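Long-range contacts in ESAT-6/WXG100 secretion system protein (Streptococcus gallolyticus, PDB 7JQE), which forms part of the extracellular region of the membrane subunit EsaA and probably serves the type VIIb secretion system in exporting protein toxins from the bacterium: residues I331-A342 with L357-S365; T126-F135 with F468-L479. All blocks are in the same frame, centred on the assembly; numbering follows the deposited sequence.

Contact 1: residues I331-A342 with L357-S365; sequences ISNVSGGTVVFA and LKISYTFDS. With EDO (1,2-ethanediol), chain K.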
loop_
_atom_site.group_PDB
_atom_site.type_symbol
_atom_site.label_atom_id
_atom_site.label_comp_id
_atom_site.label_asym_id
_atom_site.label_seq_id
_atom_site.Cartn_x
_atom_site.Cartn_y
_atom_site.Cartn_z
ATOM N N ILE A 331 37.961 -45.343 -44.036
ATOM C CA ILE A 331 36.937 -44.473 -43.466
ATOM C C ILE A 331 36.582 -43.441 -44.527
ATOM O O ILE A 331 37.440 -42.649 -44.933
ATOM C CB ILE A 331 37.427 -43.786 -42.181
ATOM C CG1 ILE A 331 37.719 -44.819 -41.092
ATOM C CG2 ILE A 331 36.420 -42.749 -41.711
ATOM C CD1 ILE A 331 38.752 -44.362 -40.087
ATOM N N SER A 332 35.326 -43.440 -44.969
ATOM C CA SER A 332 34.910 -42.578 -46.067
ATOM C C SER A 332 33.653 -41.798 -45.703
ATOM O O SER A 332 32.895 -42.174 -44.805
ATOM C CB SER A 332 34.659 -43.387 -47.349
ATOM O OG SER A 332 33.530 -44.231 -47.206
ATOM N N ASN A 333 33.447 -40.694 -46.424
ATOM C CA ASN A 333 32.221 -39.897 -46.342
ATOM C C ASN A 333 31.950 -39.420 -44.915
ATOM O O ASN A 333 30.849 -39.569 -44.382
ATOM C CB ASN A 333 31.027 -40.676 -46.903
ATOM C CG ASN A 333 31.212 -41.057 -48.367
ATOM O OD1 ASN A 333 31.778 -40.296 -49.155
ATOM N ND2 ASN A 333 30.738 -42.247 -48.734
ATOM N N VAL A 334 32.967 -38.822 -44.301
ATOM C CA VAL A 334 32.857 -38.293 -42.945
ATOM C C VAL A 334 32.256 -36.899 -42.995
ATOM O O VAL A 334 32.537 -36.115 -43.909
ATOM C CB VAL A 334 34.229 -38.272 -42.248
ATOM C CG1 VAL A 334 34.112 -37.622 -40.879
ATOM C CG2 VAL A 334 34.781 -39.675 -42.121
ATOM N N SER A 335 31.424 -36.590 -42.003
ATOM C CA SER A 335 30.919 -35.242 -41.785
ATOM C C SER A 335 30.627 -35.073 -40.302
ATOM O O SER A 335 30.371 -36.049 -39.592
ATOM C CB SER A 335 29.654 -34.957 -42.598
ATOM O OG SER A 335 28.519 -35.527 -41.973
ATOM N N GLY A 336 30.661 -33.823 -39.843
ATOM C CA GLY A 336 30.399 -33.507 -38.453
ATOM C C GLY A 336 31.618 -33.501 -37.557
ATOM O O GLY A 336 31.490 -33.201 -36.364
ATOM N N GLY A 337 32.792 -33.814 -38.091
ATOM C CA GLY A 337 33.993 -33.889 -37.283
ATOM C C GLY A 337 35.085 -34.587 -38.064
ATOM O O GLY A 337 35.010 -34.693 -39.288
ATOM N N THR A 338 36.092 -35.066 -37.340
ATOM C CA THR A 338 37.199 -35.803 -37.934
ATOM C C THR A 338 37.200 -37.228 -37.400
ATOM O O THR A 338 37.125 -37.443 -36.186
ATOM C CB THR A 338 38.544 -35.126 -37.647
ATOM O OG1 THR A 338 38.730 -35.006 -36.234
ATOM C CG2 THR A 338 38.594 -33.740 -38.283
ATOM N N VAL A 339 37.282 -38.195 -38.307
ATOM C CA VAL A 339 37.302 -39.609 -37.953
ATOM C C VAL A 339 38.524 -40.232 -38.609
ATOM O O VAL A 339 38.682 -40.154 -39.833
ATOM C CB VAL A 339 36.015 -40.328 -38.384
ATOM C CG1 VAL A 339 35.992 -41.739 -37.836
ATOM C CG2 VAL A 339 34.802 -39.550 -37.899
ATOM N N VAL A 340 39.394 -40.832 -37.797
ATOM C CA VAL A 340 40.681 -41.329 -38.265
ATOM C C VAL A 340 41.097 -42.496 -37.382
ATOM O O VAL A 340 40.683 -42.594 -36.224
ATOM C CB VAL A 340 41.756 -40.216 -38.257
ATOM C CG1 VAL A 340 41.341 -39.049 -39.151
ATOM C CG2 VAL A 340 42.013 -39.737 -36.834
ATOM N N PHE A 341 41.913 -43.390 -37.942
ATOM C CA PHE A 341 42.491 -44.472 -37.155
ATOM C C PHE A 341 43.456 -43.906 -36.119
ATOM O O PHE A 341 44.248 -43.006 -36.411
ATOM C CB PHE A 341 43.211 -45.475 -38.058
ATOM C CG PHE A 341 42.283 -46.286 -38.918
ATOM C CD1 PHE A 341 41.397 -47.182 -38.345
ATOM C CD2 PHE A 341 42.296 -46.154 -40.296
ATOM C CE1 PHE A 341 40.538 -47.927 -39.128
ATOM C CE2 PHE A 341 41.440 -46.896 -41.086
ATOM C CZ PHE A 341 40.560 -47.784 -40.500
ATOM N N ALA A 342 43.398 -44.456 -34.904
ATOM C CA ALA A 342 44.029 -43.804 -33.759
ATOM C C ALA A 342 45.552 -43.807 -33.860
ATOM O O ALA A 342 46.203 -42.827 -33.479
ATOM C CB ALA A 342 43.578 -44.475 -32.463
ATOM N N LEU A 357 41.070 -52.714 -34.581
ATOM C CA LEU A 357 41.438 -51.366 -34.986
ATOM C C LEU A 357 40.726 -50.353 -34.101
ATOM O O LEU A 357 39.557 -50.536 -33.746
ATOM C CB LEU A 357 41.092 -51.107 -36.455
ATOM C CG LEU A 357 41.763 -51.999 -37.499
ATOM C CD1 LEU A 357 41.291 -51.627 -38.898
ATOM C CD2 LEU A 357 43.282 -51.914 -37.401
ATOM N N LYS A 358 41.437 -49.289 -33.747
ATOM C CA LYS A 358 40.911 -48.223 -32.909
ATOM C C LYS A 358 40.656 -46.999 -33.776
ATOM O O LYS A 358 41.509 -46.614 -34.581
ATOM C CB LYS A 358 41.888 -47.890 -31.779
ATOM C CG LYS A 358 42.467 -49.121 -31.093
ATOM C CD LYS A 358 41.481 -49.746 -30.120
ATOM C CE LYS A 358 41.345 -48.889 -28.874
ATOM N NZ LYS A 358 42.665 -48.681 -28.211
ATOM N N ILE A 359 39.482 -46.396 -33.620
ATOM C CA ILE A 359 39.074 -45.248 -34.419
ATOM C C ILE A 359 38.776 -44.086 -33.487
ATOM O O ILE A 359 37.974 -44.217 -32.556
ATOM C CB ILE A 359 37.855 -45.578 -35.298
ATOM C CG1 ILE A 359 38.176 -46.768 -36.207
ATOM C CG2 ILE A 359 37.449 -44.365 -36.120
ATOM C CD1 ILE A 359 37.034 -47.182 -37.107
ATOM N N SER A 360 39.428 -42.956 -33.735
ATOM C CA SER A 360 39.202 -41.727 -32.990
ATOM C C SER A 360 38.278 -40.818 -33.788
ATOM O O SER A 360 38.520 -40.565 -34.973
ATOM C CB SER A 360 40.523 -41.011 -32.704
ATOM O OG SER A 360 40.323 -39.617 -32.525
ATOM N N TYR A 361 37.219 -40.336 -33.144
ATOM C CA TYR A 361 36.338 -39.357 -33.757
ATOM C C TYR A 361 36.226 -38.143 -32.846
ATOM O O TYR A 361 36.289 -38.254 -31.619
ATOM C CB TYR A 361 34.947 -39.939 -34.066
ATOM C CG TYR A 361 34.142 -40.403 -32.871
ATOM C CD1 TYR A 361 33.440 -39.495 -32.078
ATOM C CD2 TYR A 361 34.049 -41.753 -32.558
ATOM C CE1 TYR A 361 32.690 -39.921 -30.994
ATOM C CE2 TYR A 361 33.300 -42.190 -31.479
ATOM C CZ TYR A 361 32.621 -41.272 -30.702
ATOM O OH TYR A 361 31.877 -41.711 -29.630
ATOM N N THR A 362 36.077 -36.978 -33.470
ATOM C CA THR A 362 36.077 -35.703 -32.762
ATOM C C THR A 362 35.018 -34.813 -33.397
ATOM O O THR A 362 35.143 -34.435 -34.565
ATOM C CB THR A 362 37.455 -35.039 -32.822
ATOM O OG1 THR A 362 38.429 -35.897 -32.214
ATOM C CG2 THR A 362 37.434 -33.699 -32.094
ATOM N N PHE A 363 33.977 -34.486 -32.636
ATOM C CA PHE A 363 32.989 -33.528 -33.116
ATOM C C PHE A 363 33.669 -32.202 -33.433
ATOM O O PHE A 363 34.732 -31.880 -32.897
ATOM C CB PHE A 363 31.878 -33.333 -32.082
ATOM C CG PHE A 363 31.036 -34.559 -31.861
ATOM C CD1 PHE A 363 31.287 -35.406 -30.795
ATOM C CD2 PHE A 363 30.003 -34.871 -32.727
ATOM C CE1 PHE A 363 30.518 -36.543 -30.596
ATOM C CE2 PHE A 363 29.230 -36.008 -32.534
ATOM C CZ PHE A 363 29.490 -36.843 -31.467
ATOM N N ASP A 364 33.053 -31.433 -34.334
ATOM C CA ASP A 364 33.681 -30.190 -34.774
ATOM C C ASP A 364 33.642 -29.117 -33.691
ATOM O O ASP A 364 34.516 -28.243 -33.662
ATOM C CB ASP A 364 33.021 -29.686 -36.061
ATOM C CG ASP A 364 31.537 -29.404 -35.893
ATOM O OD1 ASP A 364 31.020 -29.519 -34.760
ATOM O OD2 ASP A 364 30.884 -29.064 -36.903
ATOM N N SER A 365 32.656 -29.164 -32.797
ATOM C CA SER A 365 32.565 -28.181 -31.724
ATOM C C SER A 365 31.730 -28.755 -30.588
ATOM O O SER A 365 31.057 -29.779 -30.737
ATOM C CB SER A 365 31.963 -26.860 -32.218
ATOM O OG SER A 365 30.551 -26.938 -32.303
HETATM C C1 EDO K . 26.987 -28.814 -35.824
HETATM O O1 EDO K . 27.872 -29.877 -36.198
HETATM C C2 EDO K . 27.558 -27.476 -36.286
HETATM O O2 EDO K . 28.805 -27.223 -35.626
#

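Contact 2: residues T126-F135 with F468-L479; sequences TRSKVSNQYF and FKESGVTLYTEL. With EDO (1,2-ethanediol), chain S.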
loop_
_atom_site.group_PDB
_atom_site.type_symbol
_atom_site.label_atom_id
_atom_site.label_comp_id
_atom_site.label_asym_id
_atom_site.label_seq_id
_atom_site.Cartn_x
_atom_site.Cartn_y
_atom_site.Cartn_z
ATOM N N THR A 126 -16.861 41.727 32.703
ATOM C CA THR A 126 -17.389 40.571 31.986
ATOM C C THR A 126 -17.453 40.833 30.489
ATOM O O THR A 126 -17.270 39.909 29.691
ATOM C CB THR A 126 -18.776 40.198 32.513
ATOM O OG1 THR A 126 -19.746 41.113 31.993
ATOM C CG2 THR A 126 -18.804 40.245 34.028
ATOM N N ARG A 127 -17.714 42.077 30.088
ATOM C CA ARG A 127 -17.652 42.410 28.671
ATOM C C ARG A 127 -16.244 42.198 28.130
ATOM O O ARG A 127 -16.067 41.805 26.971
ATOM C CB ARG A 127 -18.108 43.851 28.451
ATOM C CG ARG A 127 -18.315 44.236 26.998
ATOM C CD ARG A 127 -18.606 45.732 26.863
ATOM N NE ARG A 127 -17.477 46.547 27.303
ATOM C CZ ARG A 127 -17.145 47.713 26.762
ATOM N NH1 ARG A 127 -17.856 48.209 25.757
ATOM N NH2 ARG A 127 -16.096 48.379 27.223
ATOM N N SER A 128 -15.230 42.436 28.966
ATOM C CA SER A 128 -13.855 42.172 28.562
ATOM C C SER A 128 -13.618 40.681 28.347
ATOM O O SER A 128 -13.038 40.273 27.334
ATOM C CB SER A 128 -12.889 42.733 29.603
ATOM O OG SER A 128 -12.519 44.057 29.275
ATOM N N LYS A 129 -14.061 39.848 29.293
ATOM C CA LYS A 129 -13.892 38.406 29.140
ATOM C C LYS A 129 -14.617 37.890 27.903
ATOM O O LYS A 129 -14.134 36.969 27.232
ATOM C CB LYS A 129 -14.379 37.680 30.394
ATOM C CG LYS A 129 -13.577 38.017 31.639
ATOM C CD LYS A 129 -14.025 37.206 32.845
ATOM C CE LYS A 129 -13.354 37.710 34.116
ATOM N NZ LYS A 129 -13.681 36.888 35.312
ATOM N N VAL A 130 -15.778 38.467 27.585
ATOM C CA VAL A 130 -16.478 38.067 26.367
ATOM C C VAL A 130 -15.646 38.416 25.140
ATOM O O VAL A 130 -15.593 37.650 24.169
ATOM C CB VAL A 130 -17.877 38.709 26.310
ATOM C CG1 VAL A 130 -18.428 38.670 24.894
ATOM C CG2 VAL A 130 -18.827 37.999 27.267
ATOM N N SER A 131 -14.964 39.565 25.171
ATOM C CA SER A 131 -14.169 39.984 24.019
ATOM C C SER A 131 -12.959 39.079 23.819
ATOM O O SER A 131 -12.573 38.790 22.679
ATOM C CB SER A 131 -13.732 41.437 24.186
ATOM O OG SER A 131 -13.074 41.916 23.024
ATOM N N ASN A 132 -12.341 38.627 24.914
ATOM C CA ASN A 132 -11.187 37.740 24.798
ATOM C C ASN A 132 -11.588 36.376 24.250
ATOM O O ASN A 132 -10.853 35.782 23.458
ATOM C CB ASN A 132 -10.498 37.593 26.154
ATOM C CG ASN A 132 -9.592 38.765 26.479
ATOM O OD1 ASN A 132 -8.793 39.196 25.646
ATOM N ND2 ASN A 132 -9.713 39.289 27.695
ATOM N N GLN A 133 -12.751 35.864 24.657
ATOM C CA GLN A 133 -13.188 34.549 24.199
ATOM C C GLN A 133 -13.384 34.524 22.687
ATOM O O GLN A 133 -12.908 33.609 22.004
ATOM C CB GLN A 133 -14.485 34.151 24.909
ATOM C CG GLN A 133 -14.316 33.662 26.340
ATOM C CD GLN A 133 -13.880 32.209 26.409
ATOM O OE1 GLN A 133 -14.667 31.298 26.141
ATOM N NE2 GLN A 133 -12.620 31.985 26.765
ATOM N N TYR A 134 -14.085 35.523 22.147
ATOM C CA TYR A 134 -14.544 35.492 20.764
ATOM C C TYR A 134 -13.658 36.265 19.801
ATOM O O TYR A 134 -13.559 35.885 18.630
ATOM C CB TYR A 134 -15.969 36.043 20.662
ATOM C CG TYR A 134 -17.016 35.191 21.345
ATOM C CD1 TYR A 134 -17.289 35.340 22.700
ATOM C CD2 TYR A 134 -17.738 34.241 20.635
ATOM C CE1 TYR A 134 -18.250 34.563 23.328
ATOM C CE2 TYR A 134 -18.699 33.459 21.253
ATOM C CZ TYR A 134 -18.954 33.625 22.600
ATOM O OH TYR A 134 -19.913 32.850 23.215
ATOM N N PHE A 135 -13.010 37.333 20.254
ATOM C CA PHE A 135 -12.228 38.185 19.372
ATOM C C PHE A 135 -10.728 38.039 19.561
ATOM O O PHE A 135 -9.966 38.555 18.736
ATOM C CB PHE A 135 -12.622 39.658 19.574
ATOM C CG PHE A 135 -14.085 39.933 19.348
ATOM C CD1 PHE A 135 -14.801 39.216 18.401
ATOM C CD2 PHE A 135 -14.747 40.904 20.089
ATOM C CE1 PHE A 135 -16.148 39.467 18.194
ATOM C CE2 PHE A 135 -16.091 41.158 19.886
ATOM C CZ PHE A 135 -16.793 40.440 18.939
ATOM N N PHE A 468 -19.172 32.022 14.736
ATOM C CA PHE A 468 -18.530 32.363 16.002
ATOM C C PHE A 468 -18.384 33.872 16.142
ATOM O O PHE A 468 -18.662 34.440 17.205
ATOM C CB PHE A 468 -17.166 31.677 16.093
ATOM C CG PHE A 468 -16.588 31.632 17.482
ATOM C CD1 PHE A 468 -17.181 30.865 18.471
ATOM C CD2 PHE A 468 -15.427 32.323 17.785
ATOM C CE1 PHE A 468 -16.639 30.806 19.744
ATOM C CE2 PHE A 468 -14.882 32.267 19.053
ATOM C CZ PHE A 468 -15.491 31.507 20.035
ATOM N N LYS A 469 -17.949 34.537 15.069
ATOM C CA LYS A 469 -17.881 35.992 15.068
ATOM C C LYS A 469 -19.251 36.598 15.350
ATOM O O LYS A 469 -19.363 37.578 16.097
ATOM C CB LYS A 469 -17.336 36.475 13.722
ATOM C CG LYS A 469 -17.052 37.963 13.631
ATOM C CD LYS A 469 -16.755 38.385 12.199
ATOM C CE LYS A 469 -16.316 39.840 12.130
ATOM N NZ LYS A 469 -16.045 40.281 10.735
ATOM N N GLU A 470 -20.307 36.016 14.776
ATOM C CA GLU A 470 -21.649 36.560 14.962
ATOM C C GLU A 470 -22.124 36.398 16.401
ATOM O O GLU A 470 -22.822 37.269 16.930
ATOM C CB GLU A 470 -22.622 35.890 13.991
ATOM C CG GLU A 470 -22.980 36.744 12.785
ATOM C CD GLU A 470 -23.720 35.966 11.709
ATOM O OE1 GLU A 470 -23.071 35.176 10.997
ATOM O OE2 GLU A 470 -24.949 36.140 11.578
ATOM N N SER A 471 -21.764 35.290 17.051
ATOM C CA SER A 471 -22.151 35.101 18.444
ATOM C C SER A 471 -21.462 36.119 19.342
ATOM O O SER A 471 -22.098 36.735 20.206
ATOM C CB SER A 471 -21.824 33.676 18.893
ATOM O OG SER A 471 -22.676 32.738 18.262
ATOM N N GLY A 472 -20.157 36.314 19.145
ATOM C CA GLY A 472 -19.436 37.283 19.955
ATOM C C GLY A 472 -19.947 38.700 19.769
ATOM O O GLY A 472 -20.092 39.452 20.737
ATOM N N VAL A 473 -20.226 39.086 18.522
ATOM C CA VAL A 473 -20.694 40.441 18.247
ATOM C C VAL A 473 -22.044 40.686 18.909
ATOM O O VAL A 473 -22.287 41.758 19.477
ATOM C CB VAL A 473 -20.752 40.689 16.729
ATOM C CG1 VAL A 473 -21.474 41.990 16.433
ATOM C CG2 VAL A 473 -19.351 40.723 16.149
ATOM N N THR A 474 -22.944 39.704 18.845
ATOM C CA THR A 474 -24.240 39.853 19.500
ATOM C C THR A 474 -24.073 40.013 21.006
ATOM O O THR A 474 -24.658 40.918 21.615
ATOM C CB THR A 474 -25.136 38.656 19.185
ATOM O OG1 THR A 474 -25.290 38.534 17.767
ATOM C CG2 THR A 474 -26.501 38.837 19.820
ATOM N N LEU A 475 -23.278 39.140 21.626
ATOM C CA LEU A 475 -23.045 39.253 23.062
ATOM C C LEU A 475 -22.374 40.578 23.402
ATOM O O LEU A 475 -22.810 41.294 24.314
ATOM C CB LEU A 475 -22.207 38.075 23.558
ATOM C CG LEU A 475 -22.929 36.725 23.603
ATOM C CD1 LEU A 475 -21.972 35.583 23.954
ATOM C CD2 LEU A 475 -24.092 36.786 24.587
ATOM N N TYR A 476 -21.310 40.926 22.673
ATOM C CA TYR A 476 -20.608 42.173 22.959
ATOM C C TYR A 476 -21.518 43.379 22.749
ATOM O O TYR A 476 -21.512 44.320 23.552
ATOM C CB TYR A 476 -19.351 42.280 22.092
ATOM C CG TYR A 476 -18.338 43.272 22.622
ATOM C CD1 TYR A 476 -17.359 42.879 23.526
ATOM C CD2 TYR A 476 -18.371 44.605 22.231
ATOM C CE1 TYR A 476 -16.437 43.785 24.025
ATOM C CE2 TYR A 476 -17.454 45.520 22.725
ATOM C CZ TYR A 476 -16.490 45.106 23.621
ATOM O OH TYR A 476 -15.580 46.015 24.115
ATOM N N THR A 477 -22.316 43.366 21.679
ATOM C CA THR A 477 -23.221 44.481 21.415
ATOM C C THR A 477 -24.194 44.679 22.571
ATOM O O THR A 477 -24.364 45.797 23.072
ATOM C CB THR A 477 -23.984 44.247 20.108
ATOM O OG1 THR A 477 -23.060 44.159 19.018
ATOM C CG2 THR A 477 -24.946 45.389 19.845
ATOM N N GLU A 478 -24.833 43.594 23.015
ATOM C CA GLU A 478 -25.831 43.706 24.073
ATOM C C GLU A 478 -25.202 44.153 25.387
ATOM O O GLU A 478 -25.815 44.910 26.150
ATOM C CB GLU A 478 -26.564 42.374 24.240
ATOM C CG GLU A 478 -27.424 42.012 23.041
ATOM C CD GLU A 478 -28.120 40.674 23.190
ATOM O OE1 GLU A 478 -27.863 39.974 24.191
ATOM O OE2 GLU A 478 -28.923 40.320 22.299
ATOM N N LEU A 479 -23.979 43.699 25.672
ATOM C CA LEU A 479 -23.304 44.137 26.888
ATOM C C LEU A 479 -22.908 45.606 26.803
ATOM O O LEU A 479 -23.000 46.335 27.798
ATOM C CB LEU A 479 -22.082 43.265 27.157
ATOM C CG LEU A 479 -22.382 41.814 27.534
ATOM C CD1 LEU A 479 -21.184 40.922 27.225
ATOM C CD2 LEU A 479 -22.765 41.718 28.999
HETATM C C1 EDO S . -23.120 29.717 16.470
HETATM O O1 EDO S . -22.125 29.809 17.498
HETATM C C2 EDO S . -23.888 28.405 16.600
HETATM O O2 EDO S . -24.544 28.351 17.874
#

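Contact 1: residues I331-A342 with L357-S365
V339 and I359 meet on the buried face of a two-strand ladder, methyl against methyl, with V339 CG1 3.5 Å from I359 CG2. V339 sends CG1 anti to its own N (chi1 -172°), which carries that branch to the isoleucine while CG2 packs on the CB of Y361. F341 lies alongside I359 and points the same way; its CE1 touches L357 CD1 at 3.8 Å. I331, from the same segment as F341, sets CD1 3.7 Å above the centre of that ring and 4.2 Å from I359 CG2, a slim methyl end suited to a flat surface. Branched and aromatic residues fill this inner face, whereas on the other, more open one three short hydroxyl residues, T338, S360 and T362, sit beside V340, T362 OG1 being hydrogen-bonded to S268. The backbones are stitched by paired bonds: V340 N to S360 O (3.0 Å) and S360 N to V340 O (2.8 Å) are matched by a second pair between T338 and T362. G337 CA comes to 3.0 Å from T362 O, a tight approach that glycine, lacking a side chain, can make. Farther out, the Y361 hydroxyl is hydrogen-bonded to N269, and Y388 stacks on its ring. Strand 337-341 is the outer strand within this chain of an antiparallel three-stranded sheet, packed on a second sheet in what is probably a beta-sandwich-like domain.

Contact 2: residues T126-F135 with F468-L479
Helices 126-135 and 468-479 run nearly antiparallel, their axes 9.1 Å apart at closest, and pack knobs-into-holes as in a helical bundle. G472 is what permits the close approach: its CA lies over the face of the Y134 ring, 3.8 Å from the centroid in a CH-pi contact, and glycine, with no side chain, lets the backbone itself come against the ring. Y134 is the knob in the hole formed by F468, S471, G472 and L475. Its ring makes an offset stack with F468, centroids 4.7 Å apart and planes at 30°, a broad apolar surface for an otherwise polar-tipped residue, whose OH approaches the side chain of Q133 of the second subunit, probably as a hydrogen bond. The next knob, F135, fits among K469, G472, V473 and Y476, with CZ 3.8 Å from V473 CG2; being wholly apolar, it suits this buried hole. Farther along, the methyls of V130 and L479 meet end on, V130 CG2 3.8 Å from L479 CD1.

R127 and Y476 close the interface. The arginine leaves its helix extended (chi1 -170°), laying CG over the ring face, and then bends at chi3, which brings the guanidinium nearly parallel to the ring, 17° between planes. Its charged end is held by T480 and the carbonyl of L141, while L141 N binds the tyrosine hydroxyl; arginine offers a long aliphatic arm with a charged end, tyrosine a flat ring face to receive it and a hydroxyl at the tip. The Y476 OH consequently lies over the centre of the guanidinium face, 3.5 Å from R127 CZ.

How the contacts relate
The two contacts lie on opposite sides of the chain's centre, about 113 Å apart between centres, and share no secondary-structure element. Contact 2 brings together helices far apart in sequence, near the two modelled chain ends, and both segments of contact 1 lie in the sequence between them. Contact 1 is local, joining neighbouring strands of a distal beta domain. It is partly buried and held by backbone hydrogen bonds, with one apolar and one more open face. Contact 2 is buried, has no hydrogen bond across its two segments and relies on aromatic and aliphatic interlocking; it also borders the second subunit, whereas no other chain of the assembly touches contact 1.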